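Long-range contacts in endo-polygalacturonase (Pectobacterium carotovorum subsp. carotovorum, PDB 1BHE), which hydrolyses the alpha-1,4 links of polygalacturonic acid as a secreted monomer and so takes part in the maceration and soft-rotting of plant tissue: residues K10-C15 with G39-L44; K31-C36 with L57-G62; G62-I67 with G112-G117. One frame throughout, in Å; residues are numbered along the deposited sequence.

Contact 1: residues K10-C15 with G39-L44; sequences KTPSSC and GKAVRL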
ATOM      1  N   LYS A  10     -12.676  -9.643 -13.949  1.00 12.80           N
ATOM      2  CA  LYS A  10     -13.709  -9.271 -14.908  1.00 14.78           C
ATOM      3  C   LYS A  10     -14.609  -8.249 -14.216  1.00 14.48           C
ATOM      4  O   LYS A  10     -14.928  -8.453 -13.037  1.00 14.31           O
ATOM      5  CB  LYS A  10     -14.532 -10.477 -15.354  1.00 16.78           C
ATOM      6  CG  LYS A  10     -13.747 -11.515 -16.140  1.00 19.22           C
ATOM      7  CD  LYS A  10     -14.690 -12.345 -17.007  1.00 21.05           C
ATOM      8  CE  LYS A  10     -14.017 -13.636 -17.450  1.00 21.86           C
ATOM      9  NZ  LYS A  10     -12.860 -13.352 -18.345  1.00 22.94           N
ATOM     10  N   THR A  11     -14.958  -7.147 -14.874  1.00 13.31           N
ATOM     11  CA  THR A  11     -15.790  -6.172 -14.159  1.00 13.32           C
ATOM     12  C   THR A  11     -17.241  -6.624 -14.064  1.00 13.03           C
ATOM     13  O   THR A  11     -17.830  -7.058 -15.049  1.00 11.36           O
ATOM     14  CB  THR A  11     -15.759  -4.819 -14.860  1.00 14.27           C
ATOM     15  OG1 THR A  11     -14.383  -4.533 -15.204  1.00 14.46           O
ATOM     16  CG2 THR A  11     -16.321  -3.673 -14.048  1.00 14.99           C
ATOM     17  N   PRO A  12     -17.819  -6.481 -12.879  1.00 12.58           N
ATOM     18  CA  PRO A  12     -19.204  -6.827 -12.644  1.00 12.78           C
ATOM     19  C   PRO A  12     -20.174  -5.950 -13.423  1.00 12.82           C
ATOM     20  O   PRO A  12     -19.867  -4.814 -13.794  1.00 12.23           O
ATOM     21  CB  PRO A  12     -19.417  -6.602 -11.151  1.00 12.79           C
ATOM     22  CG  PRO A  12     -18.064  -6.456 -10.548  1.00 13.05           C
ATOM     23  CD  PRO A  12     -17.160  -5.972 -11.649  1.00 12.76           C
ATOM     24  N   SER A  13     -21.367  -6.491 -13.656  1.00 13.28           N
ATOM     25  CA  SER A  13     -22.425  -5.724 -14.319  1.00 13.65           C
ATOM     26  C   SER A  13     -22.966  -4.755 -13.270  1.00 13.64           C
ATOM     27  O   SER A  13     -22.808  -5.007 -12.065  1.00 12.59           O
ATOM     28  CB  SER A  13     -23.510  -6.640 -14.861  1.00 15.00           C
ATOM     29  OG  SER A  13     -24.369  -7.066 -13.811  1.00 16.47           O
ATOM     30  N   SER A  14     -23.540  -3.634 -13.685  1.00 12.96           N
ATOM     31  CA  SER A  14     -24.018  -2.648 -12.726  1.00 13.40           C
ATOM     32  C   SER A  14     -25.395  -2.985 -12.177  1.00 13.38           C
ATOM     33  O   SER A  14     -26.257  -3.482 -12.913  1.00 13.69           O
ATOM     34  CB  SER A  14     -24.072  -1.269 -13.404  1.00 14.14           C
ATOM     35  OG  SER A  14     -25.020  -1.334 -14.459  1.00 15.56           O
ATOM     36  N   CYS A  15     -25.619  -2.684 -10.904  1.00 12.17           N
ATOM     37  CA  CYS A  15     -26.933  -2.865 -10.299  1.00 11.99           C
ATOM     38  C   CYS A  15     -27.746  -1.579 -10.453  1.00 13.22           C
ATOM     39  O   CYS A  15     -28.963  -1.578 -10.628  1.00 13.13           O
ATOM     40  CB  CYS A  15     -26.855  -3.182  -8.807  1.00 11.45           C
ATOM     41  SG  CYS A  15     -25.921  -2.001  -7.795  1.00 10.45           S
ATOM     42  N   GLY A  39     -22.810  -9.588  -6.330  1.00  9.21           N
ATOM     43  CA  GLY A  39     -22.073  -9.794  -7.562  1.00  9.63           C
ATOM     44  C   GLY A  39     -22.162  -8.672  -8.581  1.00  9.08           C
ATOM     45  O   GLY A  39     -21.586  -8.772  -9.669  1.00  8.12           O
ATOM     46  N   LYS A  40     -22.851  -7.587  -8.246  1.00  8.03           N
ATOM     47  CA  LYS A  40     -22.988  -6.437  -9.132  1.00  8.68           C
ATOM     48  C   LYS A  40     -22.314  -5.216  -8.521  1.00  8.47           C
ATOM     49  O   LYS A  40     -21.842  -5.252  -7.383  1.00  7.57           O
ATOM     50  CB  LYS A  40     -24.469  -6.166  -9.421  1.00  9.41           C
ATOM     51  CG  LYS A  40     -25.134  -7.294 -10.203  1.00 10.75           C
ATOM     52  CD  LYS A  40     -26.479  -6.866 -10.771  1.00 12.45           C
ATOM     53  CE  LYS A  40     -27.214  -8.045 -11.388  1.00 13.82           C
ATOM     54  NZ  LYS A  40     -28.348  -7.589 -12.250  1.00 15.09           N
ATOM     55  N   ALA A  41     -22.281  -4.116  -9.278  1.00  8.26           N
ATOM     56  CA  ALA A  41     -21.617  -2.915  -8.784  1.00  7.94           C
ATOM     57  C   ALA A  41     -22.446  -1.648  -8.967  1.00  7.58           C
ATOM     58  O   ALA A  41     -23.247  -1.574  -9.894  1.00  7.49           O
ATOM     59  CB  ALA A  41     -20.314  -2.720  -9.566  1.00  8.02           C
ATOM     60  N   VAL A  42     -22.215  -0.679  -8.093  1.00  7.53           N
ATOM     61  CA  VAL A  42     -22.858   0.629  -8.229  1.00  8.08           C
ATOM     62  C   VAL A  42     -21.976   1.339  -9.262  1.00  8.68           C
ATOM     63  O   VAL A  42     -20.759   1.381  -9.057  1.00  9.01           O
ATOM     64  CB  VAL A  42     -22.924   1.418  -6.921  1.00  7.64           C
ATOM     65  CG1 VAL A  42     -23.242   2.895  -7.112  1.00  7.14           C
ATOM     66  CG2 VAL A  42     -23.967   0.760  -6.018  1.00  6.99           C
ATOM     67  N   ARG A  43     -22.569   1.801 -10.352  1.00  9.20           N
ATOM     68  CA  ARG A  43     -21.800   2.441 -11.420  1.00  9.90           C
ATOM     69  C   ARG A  43     -21.851   3.962 -11.318  1.00  9.89           C
ATOM     70  O   ARG A  43     -22.914   4.562 -11.188  1.00  9.72           O
ATOM     71  CB  ARG A  43     -22.333   1.976 -12.784  1.00 11.26           C
ATOM     72  CG  ARG A  43     -21.582   2.562 -13.970  1.00 12.32           C
ATOM     73  CD  ARG A  43     -22.041   2.012 -15.314  1.00 14.51           C
ATOM     74  NE  ARG A  43     -21.371   2.699 -16.419  1.00 16.04           N
ATOM     75  CZ  ARG A  43     -21.713   2.671 -17.700  1.00 17.36           C
ATOM     76  NH1 ARG A  43     -22.738   1.940 -18.120  1.00 17.45           N
ATOM     77  NH2 ARG A  43     -21.005   3.363 -18.590  1.00 17.75           N
ATOM     78  N   LEU A  44     -20.685   4.587 -11.343  1.00 10.06           N
ATOM     79  CA  LEU A  44     -20.534   6.031 -11.243  1.00 10.61           C
ATOM     80  C   LEU A  44     -20.205   6.605 -12.626  1.00 10.77           C
ATOM     81  O   LEU A  44     -19.108   6.436 -13.156  1.00  9.78           O
ATOM     82  CB  LEU A  44     -19.442   6.359 -10.231  1.00 11.22           C
ATOM     83  CG  LEU A  44     -19.786   6.637  -8.772  1.00 12.23           C
ATOM     84  CD1 LEU A  44     -21.025   5.947  -8.246  1.00 11.14           C
ATOM     85  CD2 LEU A  44     -18.590   6.294  -7.878  1.00 11.39           C
TER
HETATM   86  O   HOH W   1     -22.003  -9.009 -12.455  1.00 14.32           O
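Lys40 lies along the backbone of Ser13 and Ser14, and its side chain traces the course of this contact. Its CB sits 3.3 Å from Ser13 O and also borders Cys15 CB. With CG anti to the carbonyl carbon (chi1 -65°) and the chain extended beyond it, CG and CD pass alongside the hydroxyl of Ser13, each 3.7 Å from Ser13 OG. CD lies near Ser14 O as well, and CE still skirts Ser13 OG before the chain leads NZ outward. From CG to CE the chain thus sets methylenes against oxygen atoms.

Two backbone bonds join the chains where Ser14 and Ala41 form a parallel bridge. Ala41 N donates to Ser13 O, and Cys15 N donates to Ala41 O at 2.8 Å. The second carbonyl also receives a CA-H...O contact from Ser14 CA. Before the bridge, Pro12 CB packs 3.4 Å from Gly39 O and faces the methyl of Ala41; a water accepts from Ser13 N and donates to Gly39 O, so it bridges the two chains beside the direct bonds.

Past the bridge, Ser14 CB meets Arg43 CB, whose guanidinium goes on to a salt bridge with Asp68. Cys15 SG, held between its own backbone N and carbonyl carbon (chi1 55°), lies 3.8 Å from Val42 CG2 and is disulfide-bonded to Cys36. The strands 14-19 and 41-45 stand at the N-terminal end of the parallel beta-helix of family 28. Direct polar bonding here runs through main-chain atoms, while side chains contribute apolar surface, consistent with a pairing set mainly by the backbone, with the disulfide as a covalent tie beside it.

Contact 2: residues K31-C36 with L57-G62; sequences KALNNC and LSLPSG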
ATOM      1  N   LYS A  31     -26.680   4.883  -0.275  1.00  9.57           N
ATOM      2  CA  LYS A  31     -28.003   4.298  -0.488  1.00 10.54           C
ATOM      3  C   LYS A  31     -27.985   3.291  -1.626  1.00 10.12           C
ATOM      4  O   LYS A  31     -28.513   2.182  -1.499  1.00 10.49           O
ATOM      5  CB  LYS A  31     -29.032   5.404  -0.777  1.00 11.65           C
ATOM      6  CG  LYS A  31     -30.439   4.860  -0.985  1.00 13.67           C
ATOM      7  CD  LYS A  31     -31.461   5.987  -1.098  1.00 14.79           C
ATOM      8  CE  LYS A  31     -32.872   5.419  -1.243  1.00 16.10           C
ATOM      9  NZ  LYS A  31     -33.861   6.502  -1.534  1.00 17.73           N
ATOM     10  N   ALA A  32     -27.334   3.625  -2.736  1.00  9.31           N
ATOM     11  CA  ALA A  32     -27.195   2.734  -3.876  1.00  8.93           C
ATOM     12  C   ALA A  32     -26.394   1.493  -3.500  1.00  8.85           C
ATOM     13  O   ALA A  32     -26.741   0.385  -3.906  1.00  8.71           O
ATOM     14  CB  ALA A  32     -26.526   3.451  -5.040  1.00  8.70           C
ATOM     15  N   LEU A  33     -25.312   1.660  -2.736  1.00  8.64           N
ATOM     16  CA  LEU A  33     -24.503   0.527  -2.302  1.00  9.33           C
ATOM     17  C   LEU A  33     -25.301  -0.394  -1.386  1.00  9.78           C
ATOM     18  O   LEU A  33     -25.182  -1.621  -1.468  1.00 10.54           O
ATOM     19  CB  LEU A  33     -23.256   0.995  -1.540  1.00  9.41           C
ATOM     20  CG  LEU A  33     -22.138   1.620  -2.375  1.00  9.12           C
ATOM     21  CD1 LEU A  33     -21.141   2.332  -1.471  1.00  9.20           C
ATOM     22  CD2 LEU A  33     -21.447   0.551  -3.216  1.00  9.18           C
ATOM     23  N   ASN A  34     -26.159   0.171  -0.536  1.00  9.66           N
ATOM     24  CA  ASN A  34     -26.979  -0.607   0.379  1.00 10.50           C
ATOM     25  C   ASN A  34     -28.131  -1.369  -0.257  1.00 11.44           C
ATOM     26  O   ASN A  34     -28.826  -2.085   0.484  1.00 12.58           O
ATOM     27  CB  ASN A  34     -27.533   0.285   1.502  1.00  9.93           C
ATOM     28  CG  ASN A  34     -26.448   0.817   2.416  1.00 10.79           C
ATOM     29  OD1 ASN A  34     -25.304   0.356   2.394  1.00  9.68           O
ATOM     30  ND2 ASN A  34     -26.809   1.801   3.240  1.00 11.29           N
ATOM     31  N   ASN A  35     -28.403  -1.240  -1.545  1.00 11.81           N
ATOM     32  CA  ASN A  35     -29.478  -1.986  -2.185  1.00 12.92           C
ATOM     33  C   ASN A  35     -29.001  -2.577  -3.508  1.00 12.03           C
ATOM     34  O   ASN A  35     -29.745  -2.703  -4.477  1.00 11.88           O
ATOM     35  CB  ASN A  35     -30.714  -1.100  -2.396  1.00 15.29           C
ATOM     36  CG  ASN A  35     -31.947  -1.920  -2.740  1.00 17.21           C
ATOM     37  OD1 ASN A  35     -32.054  -3.083  -2.348  1.00 17.43           O
ATOM     38  ND2 ASN A  35     -32.874  -1.329  -3.487  1.00 18.49           N
ATOM     39  N   CYS A  36     -27.733  -2.977  -3.559  1.00 11.48           N
ATOM     40  CA  CYS A  36     -27.123  -3.534  -4.758  1.00 10.41           C
ATOM     41  C   CYS A  36     -27.025  -5.050  -4.723  1.00 10.54           C
ATOM     42  O   CYS A  36     -26.523  -5.632  -3.757  1.00  9.89           O
ATOM     43  CB  CYS A  36     -25.725  -2.913  -4.913  1.00 10.31           C
ATOM     44  SG  CYS A  36     -24.926  -3.233  -6.499  1.00  9.71           S
ATOM     45  N   LEU A  57     -17.478   6.164   2.817  1.00  4.99           N
ATOM     46  CA  LEU A  57     -18.411   5.214   2.258  1.00  4.10           C
ATOM     47  C   LEU A  57     -18.101   3.816   2.803  1.00  5.01           C
ATOM     48  O   LEU A  57     -16.943   3.503   3.078  1.00  4.20           O
ATOM     49  CB  LEU A  57     -18.307   5.177   0.726  1.00  4.38           C
ATOM     50  CG  LEU A  57     -18.607   6.468  -0.035  1.00  4.25           C
ATOM     51  CD1 LEU A  57     -18.162   6.375  -1.493  1.00  4.12           C
ATOM     52  CD2 LEU A  57     -20.090   6.816   0.050  1.00  4.60           C
ATOM     53  N   SER A  58     -19.137   3.003   2.940  1.00  5.27           N
ATOM     54  CA  SER A  58     -18.975   1.616   3.375  1.00  4.81           C
ATOM     55  C   SER A  58     -19.387   0.674   2.246  1.00  4.71           C
ATOM     56  O   SER A  58     -20.480   0.763   1.677  1.00  4.51           O
ATOM     57  CB  SER A  58     -19.825   1.321   4.608  1.00  6.28           C
ATOM     58  OG  SER A  58     -19.698  -0.030   5.015  1.00  8.23           O
ATOM     59  N   LEU A  59     -18.498  -0.256   1.919  1.00  5.62           N
ATOM     60  CA  LEU A  59     -18.761  -1.227   0.862  1.00  5.50           C
ATOM     61  C   LEU A  59     -19.274  -2.540   1.422  1.00  5.26           C
ATOM     62  O   LEU A  59     -18.534  -3.252   2.103  1.00  4.28           O
ATOM     63  CB  LEU A  59     -17.447  -1.434   0.097  1.00  7.00           C
ATOM     64  CG  LEU A  59     -17.509  -2.213  -1.216  1.00  7.44           C
ATOM     65  CD1 LEU A  59     -18.568  -1.645  -2.143  1.00  8.70           C
ATOM     66  CD2 LEU A  59     -16.137  -2.216  -1.888  1.00  8.76           C
ATOM     67  N   PRO A  60     -20.526  -2.894   1.148  1.00  5.22           N
ATOM     68  CA  PRO A  60     -21.132  -4.116   1.650  1.00  5.71           C
ATOM     69  C   PRO A  60     -20.541  -5.367   1.020  1.00  6.06           C
ATOM     70  O   PRO A  60     -19.955  -5.332  -0.067  1.00  6.64           O
ATOM     71  CB  PRO A  60     -22.622  -3.988   1.334  1.00  5.88           C
ATOM     72  CG  PRO A  60     -22.813  -2.533   1.030  1.00  6.40           C
ATOM     73  CD  PRO A  60     -21.509  -2.096   0.380  1.00  5.48           C
ATOM     74  N   SER A  61     -20.671  -6.491   1.710  1.00  5.69           N
ATOM     75  CA  SER A  61     -20.140  -7.765   1.248  1.00  5.89           C
ATOM     76  C   SER A  61     -20.799  -8.187  -0.064  1.00  5.84           C
ATOM     77  O   SER A  61     -22.024  -8.127  -0.175  1.00  5.58           O
ATOM     78  CB  SER A  61     -20.415  -8.875   2.274  1.00  5.34           C
ATOM     79  OG  SER A  61     -19.787 -10.079   1.844  1.00  4.43           O
ATOM     80  N   GLY A  62     -20.003  -8.618  -1.031  1.00  6.07           N
ATOM     81  CA  GLY A  62     -20.508  -9.066  -2.323  1.00  5.90           C
ATOM     82  C   GLY A  62     -20.861  -7.950  -3.290  1.00  6.35           C
ATOM     83  O   GLY A  62     -21.301  -8.201  -4.416  1.00  6.71           O
TER
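Leu33 of helix 26-33 packs against Pro60, in the chain that follows strand 51-58. The CB of Leu33 lies 4.0 Å from Pro60 CD, and the neighbouring ring atom Pro60 CG rests 3.6 Å from the carbonyl oxygen Leu33 O. The proline ring therefore meets both the base of the leucine side chain and its main chain.

Farther out, the isobutyl fork of Leu33 divides its contacts. Its CG stands anti to the carbonyl carbon (chi1 -74°), which carries the two methyls toward residues 58 and 59: CD1 approaches Ser58 O at 3.6 Å, while CD2 meets Leu59 CD1 at 3.8 Å. The two leucine side chains cross obliquely. Leu59 sets out away from the helix at its CB, yet the bend at chi2 52° brings its CD1 methyl back to Leu33.

In the right-handed parallel beta-helix of this family, a short helix at the N-terminal end covers the first turns of the coil, and Leu33 belongs to that cap. Besides residues 58-60, it also packs on Val42 and Val63, so one buried leucine is shared by several parts of this end of the coil.

Asn34 crosses the ring of Pro60 at about a right angle, its OD1 lying 4.1 Å from Pro60 CG in a loose van der Waals approach. That oxygen is engaged by the side-chain amide of Gln30, one helical turn back, and the other end of the same Gln30 amide, OE1, accepts from Ser58 N.

Contact 3: residues G62-I67 with G112-G117; sequences GVSLLI and GIYGPG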
ATOM      1  N   GLY A  62     -20.003  -8.618  -1.031  1.00  6.07           N
ATOM      2  CA  GLY A  62     -20.508  -9.066  -2.323  1.00  5.90           C
ATOM      3  C   GLY A  62     -20.861  -7.950  -3.290  1.00  6.35           C
ATOM      4  O   GLY A  62     -21.301  -8.201  -4.416  1.00  6.71           O
ATOM      5  N   VAL A  63     -20.747  -6.705  -2.864  1.00  6.70           N
ATOM      6  CA  VAL A  63     -21.060  -5.517  -3.647  1.00  5.84           C
ATOM      7  C   VAL A  63     -19.777  -4.812  -4.064  1.00  6.05           C
ATOM      8  O   VAL A  63     -18.756  -4.836  -3.372  1.00  5.01           O
ATOM      9  CB  VAL A  63     -21.966  -4.574  -2.832  1.00  6.42           C
ATOM     10  CG1 VAL A  63     -22.261  -3.270  -3.555  1.00  5.01           C
ATOM     11  CG2 VAL A  63     -23.266  -5.278  -2.455  1.00  6.31           C
ATOM     12  N   SER A  64     -19.800  -4.174  -5.241  1.00  6.15           N
ATOM     13  CA  SER A  64     -18.624  -3.499  -5.763  1.00  5.45           C
ATOM     14  C   SER A  64     -18.932  -2.063  -6.188  1.00  6.24           C
ATOM     15  O   SER A  64     -20.083  -1.641  -6.273  1.00  5.10           O
ATOM     16  CB  SER A  64     -18.083  -4.266  -6.981  1.00  5.43           C
ATOM     17  OG  SER A  64     -17.639  -5.571  -6.643  1.00  5.54           O
ATOM     18  N   LEU A  65     -17.867  -1.327  -6.486  1.00  6.27           N
ATOM     19  CA  LEU A  65     -17.952   0.031  -6.985  1.00  7.23           C
ATOM     20  C   LEU A  65     -17.303   0.034  -8.376  1.00  7.38           C
ATOM     21  O   LEU A  65     -16.227  -0.542  -8.549  1.00  7.85           O
ATOM     22  CB  LEU A  65     -17.209   1.047  -6.135  1.00  8.92           C
ATOM     23  CG  LEU A  65     -17.948   2.084  -5.313  1.00 11.18           C
ATOM     24  CD1 LEU A  65     -16.961   3.134  -4.794  1.00 11.70           C
ATOM     25  CD2 LEU A  65     -19.087   2.761  -6.057  1.00 10.71           C
ATOM     26  N   LEU A  66     -17.954   0.685  -9.313  1.00  7.63           N
ATOM     27  CA  LEU A  66     -17.465   0.798 -10.682  1.00  8.06           C
ATOM     28  C   LEU A  66     -17.431   2.274 -11.074  1.00  8.34           C
ATOM     29  O   LEU A  66     -18.449   2.954 -10.949  1.00  8.24           O
ATOM     30  CB  LEU A  66     -18.388   0.022 -11.625  1.00  8.26           C
ATOM     31  CG  LEU A  66     -18.204   0.268 -13.127  1.00  8.79           C
ATOM     32  CD1 LEU A  66     -16.778  -0.049 -13.548  1.00  8.95           C
ATOM     33  CD2 LEU A  66     -19.204  -0.564 -13.926  1.00  8.77           C
ATOM     34  N   ILE A  67     -16.260   2.782 -11.438  1.00  8.06           N
ATOM     35  CA  ILE A  67     -16.100   4.203 -11.768  1.00  8.95           C
ATOM     36  C   ILE A  67     -15.745   4.341 -13.244  1.00  8.62           C
ATOM     37  O   ILE A  67     -14.749   3.781 -13.695  1.00  7.19           O
ATOM     38  CB  ILE A  67     -14.999   4.865 -10.922  1.00  8.93           C
ATOM     39  CG1 ILE A  67     -15.128   4.478  -9.444  1.00  9.53           C
ATOM     40  CG2 ILE A  67     -15.027   6.384 -11.064  1.00  9.12           C
ATOM     41  CD1 ILE A  67     -13.958   4.893  -8.579  1.00  9.52           C
ATOM     42  N   GLY A 112     -15.400  -5.496  -4.417  1.00  3.86           N
ATOM     43  CA  GLY A 112     -14.328  -4.964  -5.261  1.00  4.84           C
ATOM     44  C   GLY A 112     -14.529  -3.530  -5.710  1.00  3.93           C
ATOM     45  O   GLY A 112     -15.584  -2.940  -5.521  1.00  3.58           O
ATOM     46  N   ILE A 113     -13.472  -2.942  -6.251  1.00  4.37           N
ATOM     47  CA  ILE A 113     -13.447  -1.562  -6.749  1.00  3.27           C
ATOM     48  C   ILE A 113     -12.846  -1.599  -8.154  1.00  4.90           C
ATOM     49  O   ILE A 113     -11.773  -2.174  -8.355  1.00  4.03           O
ATOM     50  CB  ILE A 113     -12.608  -0.666  -5.832  1.00  4.37           C
ATOM     51  CG1 ILE A 113     -13.308  -0.444  -4.477  1.00  3.92           C
ATOM     52  CG2 ILE A 113     -12.295   0.683  -6.479  1.00  4.14           C
ATOM     53  CD1 ILE A 113     -12.380   0.112  -3.415  1.00  4.47           C
ATOM     54  N   TYR A 114     -13.583  -1.093  -9.133  1.00  4.95           N
ATOM     55  CA  TYR A 114     -13.223  -1.185 -10.544  1.00  5.76           C
ATOM     56  C   TYR A 114     -13.201   0.182 -11.225  1.00  6.30           C
ATOM     57  O   TYR A 114     -14.042   1.025 -10.895  1.00  6.49           O
ATOM     58  CB  TYR A 114     -14.255  -2.075 -11.284  1.00  5.98           C
ATOM     59  CG  TYR A 114     -14.321  -3.495 -10.755  1.00  6.33           C
ATOM     60  CD1 TYR A 114     -15.053  -3.806  -9.613  1.00  6.70           C
ATOM     61  CD2 TYR A 114     -13.604  -4.515 -11.358  1.00  7.08           C
ATOM     62  CE1 TYR A 114     -15.046  -5.085  -9.082  1.00  7.10           C
ATOM     63  CE2 TYR A 114     -13.608  -5.805 -10.851  1.00  7.46           C
ATOM     64  CZ  TYR A 114     -14.325  -6.077  -9.706  1.00  7.68           C
ATOM     65  OH  TYR A 114     -14.334  -7.359  -9.201  1.00  8.26           O
ATOM     66  N   GLY A 115     -12.284   0.394 -12.159  1.00  6.47           N
ATOM     67  CA  GLY A 115     -12.215   1.631 -12.937  1.00  7.18           C
ATOM     68  C   GLY A 115     -12.731   1.410 -14.360  1.00  8.13           C
ATOM     69  O   GLY A 115     -13.701   0.688 -14.554  1.00  7.94           O
ATOM     70  N   PRO A 116     -12.178   2.145 -15.324  1.00  8.58           N
ATOM     71  CA  PRO A 116     -10.972   2.915 -15.184  1.00  8.87           C
ATOM     72  C   PRO A 116     -11.057   4.375 -14.803  1.00  8.73           C
ATOM     73  O   PRO A 116     -10.138   5.145 -15.111  1.00  9.52           O
ATOM     74  CB  PRO A 116     -10.328   2.789 -16.581  1.00  9.18           C
ATOM     75  CG  PRO A 116     -11.508   2.805 -17.492  1.00  9.21           C
ATOM     76  CD  PRO A 116     -12.602   2.079 -16.756  1.00  9.80           C
ATOM     77  N   GLY A 117     -12.060   4.739 -14.028  1.00  8.68           N
ATOM     78  CA  GLY A 117     -12.153   6.046 -13.403  1.00  8.18           C
ATOM     79  C   GLY A 117     -11.068   6.189 -12.330  1.00  8.00           C
ATOM     80  O   GLY A 117     -10.188   5.351 -12.157  1.00  7.44           O
TER
HETATM   81  O   HOH W   2     -15.694  -7.891  -6.902  1.00 12.52           O
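Strands 64-67 and 112-114 run almost exactly parallel, 6° apart with their axes 4.7 Å from each other, and hydrogen bonds alternate between them. Leu65 N donates to Gly112 O and Tyr114 N to Leu65 O, the latter at 2.8 Å; Ile67 N then donates to Tyr114 O. Beyond a cis peptide before Pro116, Gly117 N still reaches Ile67 O at 2.9 Å, but from above the carbonyl plane, a mark of the chain's turn away from regular pairing.

On the face that carries Ser64, Leu66 and Tyr114, the tyrosine ring turns its CD1-CE1 edge toward Ser64 and Leu65, with CG anti to its carbonyl carbon (chi1 -61°). This direction brings CE1 within 3.6 Å of Ser64 OG, while Leu65 O lies in the ring plane, at the edge near CD1. Gly112, having no side chain, leaves room for the ring to pass. One water links Tyr114 OH, 2.7 Å away, with Ser64 OG, bridging the two hydroxyls across the strands. Leu66 crosses the tyrosine side chain at about a right angle, its CD1 methyl 3.9 Å from Tyr114 CB and close to Gly115 O.

Leu65 and Ile113 occupy the other face, their side chains meeting more loosely there. Ile67 places its CG2 methyl 3.7 Å from Gly117 CA, a close fit against a residue without a side chain. Strand 41-45 flanks 64-67, and strand 162-165 flanks 112-114, so this pair is one step in a longer parallel stack. Such in-register stacking of strands from successive turns is the hallmark of the right-handed parallel beta-helix shared by glycosyl hydrolase family 28 and its pectin-lyase-like relatives.

Contact 3 is buried, whereas contacts 1 and 2 lie nearer the N-terminal end and are partly exposed. Contacts 1 and 3 have neighbouring strands, 41-45 and 64-67, and both rely on parallel backbone bonding: three bonds in the regular interior pair and a fourth just beyond it, two in the short outer bridge, where a water bridges main-chain atoms, while that of contact 3 joins two hydroxyls. Contact 2 has no hydrogen bond between its segments and joins helix 26-33 to the chain around 58-60 mainly by apolar side chains. The Cys15-Cys36 disulfide links contact 1 to contact 2, Gly62 belongs to both contacts 2 and 3, and Pro12 packs on Tyr114 to bring contact 1 against contact 3.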